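Side-chain contact in formylmethanofuran--tetrahydromethanopterin formyltransferase (Methanosarcina barkeri, PDB 1M5S), which catalyses the reversible transfer of a formyl group from formylmethanofuran to tetrahydromethanopterin, an early step of methanogenesis from carbon dioxide: residues I20-I25 / E189-I194. Sequence-based numbering, arbitrary orientation.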
loop_
_atom_site.group_PDB
_atom_site.type_symbol
_atom_site.label_atom_id
_atom_site.label_comp_id
_atom_site.label_asym_id
_atom_site.label_seq_id
_atom_site.Cartn_x
_atom_site.Cartn_y
_atom_site.Cartn_z
ATOM N N ILE A 20 -24.969 -14.626 -6.679
ATOM C CA ILE A 20 -24.087 -13.620 -6.088
ATOM C C ILE A 20 -24.643 -13.102 -4.762
ATOM O O ILE A 20 -25.759 -12.586 -4.713
ATOM C CB ILE A 20 -23.870 -12.410 -7.052
ATOM C CG1 ILE A 20 -23.216 -12.875 -8.364
ATOM C CG2 ILE A 20 -22.965 -11.372 -6.389
ATOM C CD1 ILE A 20 -23.061 -11.788 -9.401
ATOM N N ALA A 21 -23.851 -13.250 -3.697
ATOM C CA ALA A 21 -24.128 -12.596 -2.416
ATOM C C ALA A 21 -23.236 -11.362 -2.239
ATOM O O ALA A 21 -22.057 -11.412 -2.548
ATOM C CB ALA A 21 -23.898 -13.578 -1.269
ATOM N N ARG A 22 -23.850 -10.231 -1.919
ATOM C CA ARG A 22 -23.174 -8.964 -1.608
ATOM C C ARG A 22 -23.106 -8.779 -0.089
ATOM O O ARG A 22 -24.109 -8.952 0.620
ATOM C CB ARG A 22 -23.963 -7.816 -2.235
ATOM C CG ARG A 22 -23.121 -6.573 -2.528
ATOM C CD ARG A 22 -23.973 -5.305 -2.563
ATOM N NE ARG A 22 -23.354 -4.193 -3.295
ATOM C CZ ARG A 22 -23.719 -2.914 -3.130
ATOM N NH1 ARG A 22 -24.691 -2.585 -2.266
ATOM N NH2 ARG A 22 -23.169 -1.885 -3.783
ATOM N N VAL A 23 -21.894 -8.510 0.400
ATOM C CA VAL A 23 -21.620 -8.286 1.826
ATOM C C VAL A 23 -20.839 -6.977 2.017
ATOM O O VAL A 23 -19.863 -6.729 1.313
ATOM C CB VAL A 23 -20.768 -9.434 2.445
ATOM C CG1 VAL A 23 -20.655 -9.250 3.941
ATOM C CG2 VAL A 23 -21.367 -10.774 2.114
ATOM N N LEU A 24 -21.243 -6.173 3.000
ATOM C CA LEU A 24 -20.481 -4.999 3.413
ATOM C C LEU A 24 -19.672 -5.306 4.671
ATOM O O LEU A 24 -20.232 -5.704 5.693
ATOM C CB LEU A 24 -21.421 -3.827 3.699
ATOM C CG LEU A 24 -20.825 -2.553 4.298
ATOM C CD1 LEU A 24 -19.810 -1.947 3.348
ATOM C CD2 LEU A 24 -21.929 -1.567 4.570
ATOM N N ILE A 25 -18.349 -5.243 4.551
ATOM C CA ILE A 25 -17.478 -5.353 5.718
ATOM C C ILE A 25 -17.005 -3.956 6.116
ATOM O O ILE A 25 -16.401 -3.253 5.307
ATOM C CB ILE A 25 -16.240 -6.246 5.432
ATOM C CG1 ILE A 25 -16.683 -7.616 4.910
ATOM C CG2 ILE A 25 -15.420 -6.438 6.712
ATOM C CD1 ILE A 25 -15.587 -8.387 4.215
ATOM N N GLU A 189 -13.827 1.034 -8.853
ATOM C CA GLU A 189 -14.578 2.235 -8.474
ATOM C C GLU A 189 -16.075 2.039 -8.709
ATOM O O GLU A 189 -16.888 2.839 -8.253
ATOM C CB GLU A 189 -14.133 3.453 -9.284
ATOM C CG GLU A 189 -12.658 3.819 -9.219
ATOM C CD GLU A 189 -12.274 4.888 -10.256
ATOM O OE1 GLU A 189 -13.105 5.219 -11.139
ATOM O OE2 GLU A 189 -11.130 5.386 -10.205
ATOM N N LEU A 190 -16.420 1.029 -9.504
ATOM C CA LEU A 190 -17.787 0.857 -9.994
ATOM C C LEU A 190 -18.636 -0.100 -9.151
ATOM O O LEU A 190 -18.218 -1.216 -8.830
ATOM C CB LEU A 190 -17.762 0.380 -11.452
ATOM C CG LEU A 190 -17.109 1.308 -12.480
ATOM C CD1 LEU A 190 -17.152 0.661 -13.849
ATOM C CD2 LEU A 190 -17.823 2.640 -12.506
ATOM N N GLU A 191 -19.863 0.320 -8.861
ATOM C CA GLU A 191 -20.795 -0.501 -8.095
ATOM C C GLU A 191 -21.302 -1.666 -8.936
ATOM O O GLU A 191 -21.423 -1.549 -10.154
ATOM C CB GLU A 191 -21.978 0.352 -7.627
ATOM C CG GLU A 191 -22.818 -0.280 -6.521
ATOM C CD GLU A 191 -23.694 0.729 -5.782
ATOM O OE1 GLU A 191 -23.259 1.882 -5.578
ATOM O OE2 GLU A 191 -24.817 0.360 -5.380
ATOM N N GLY A 192 -21.482 -2.819 -8.297
ATOM C CA GLY A 192 -22.212 -3.902 -8.926
ATOM C C GLY A 192 -21.355 -4.958 -9.587
ATOM O O GLY A 192 -21.865 -6.009 -9.983
ATOM N N THR A 193 -20.054 -4.701 -9.694
ATOM C CA THR A 193 -19.154 -5.631 -10.372
ATOM C C THR A 193 -17.922 -5.974 -9.550
ATOM O O THR A 193 -17.483 -5.189 -8.708
ATOM C CB THR A 193 -18.674 -5.069 -11.720
ATOM O OG1 THR A 193 -18.299 -3.697 -11.555
ATOM C CG2 THR A 193 -19.763 -5.176 -12.767
ATOM N N ILE A 194 -17.378 -7.157 -9.807
ATOM C CA ILE A 194 -16.095 -7.580 -9.268
ATOM C C ILE A 194 -15.225 -8.197 -10.365
ATOM O O ILE A 194 -15.701 -8.522 -11.454
ATOM C CB ILE A 194 -16.252 -8.627 -8.122
ATOM C CG1 ILE A 194 -16.925 -9.909 -8.642
ATOM C CG2 ILE A 194 -17.016 -8.024 -6.960
ATOM C CD1 ILE A 194 -16.577 -11.167 -7.847
#
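Arg22 and Glu191 carry this contact between them, their side chains crossing at about a right angle. Arg22 bridges a wide backbone gap, since its CA stands 8.9 Å from that of Gly192, the nearest pair of CA atoms. It does so with an extended chain: CG lies anti to the backbone N (chi1 -155°), and the aliphatic part runs out straight to NE. One nitrogen does the touching. Arg22 NH2 forms a salt bridge, without a hydrogen bond, with Glu191 OE2 at 3.2 Å; the encounter is one-pronged, because Glu191 OE1 stays 4.2 Å from Arg22 NH2. The guanidinium and carboxylate planes are tilted by 29°. Glu191 CG also comes within 3.2 Å of Arg22 NH2, approaching the guanidinium obliquely, which puts NH2 beside the glutamate chain as well as near OE2.

Topologically, the pair joins the long strand 12-26 to a type II beta turn, Leu190 to Thr193, that leads from helix 173-187 into the short strand 193-194. Gly192 occupies the turn's third position, where its positive phi of 98° suits glycine. Glu57 OE2, on strand 53-60, ties both sides together, accepting a hydrogen bond from Gly192 N and serving as the stronger salt-bridge partner of Arg22 NH2. Rotation of the buried guanidinium is further restrained by a hydrogen bond from Arg22 NH1 to Gly107 O and a cation-pi contact with Tyr73, whereas Glu191 is solvent-exposed.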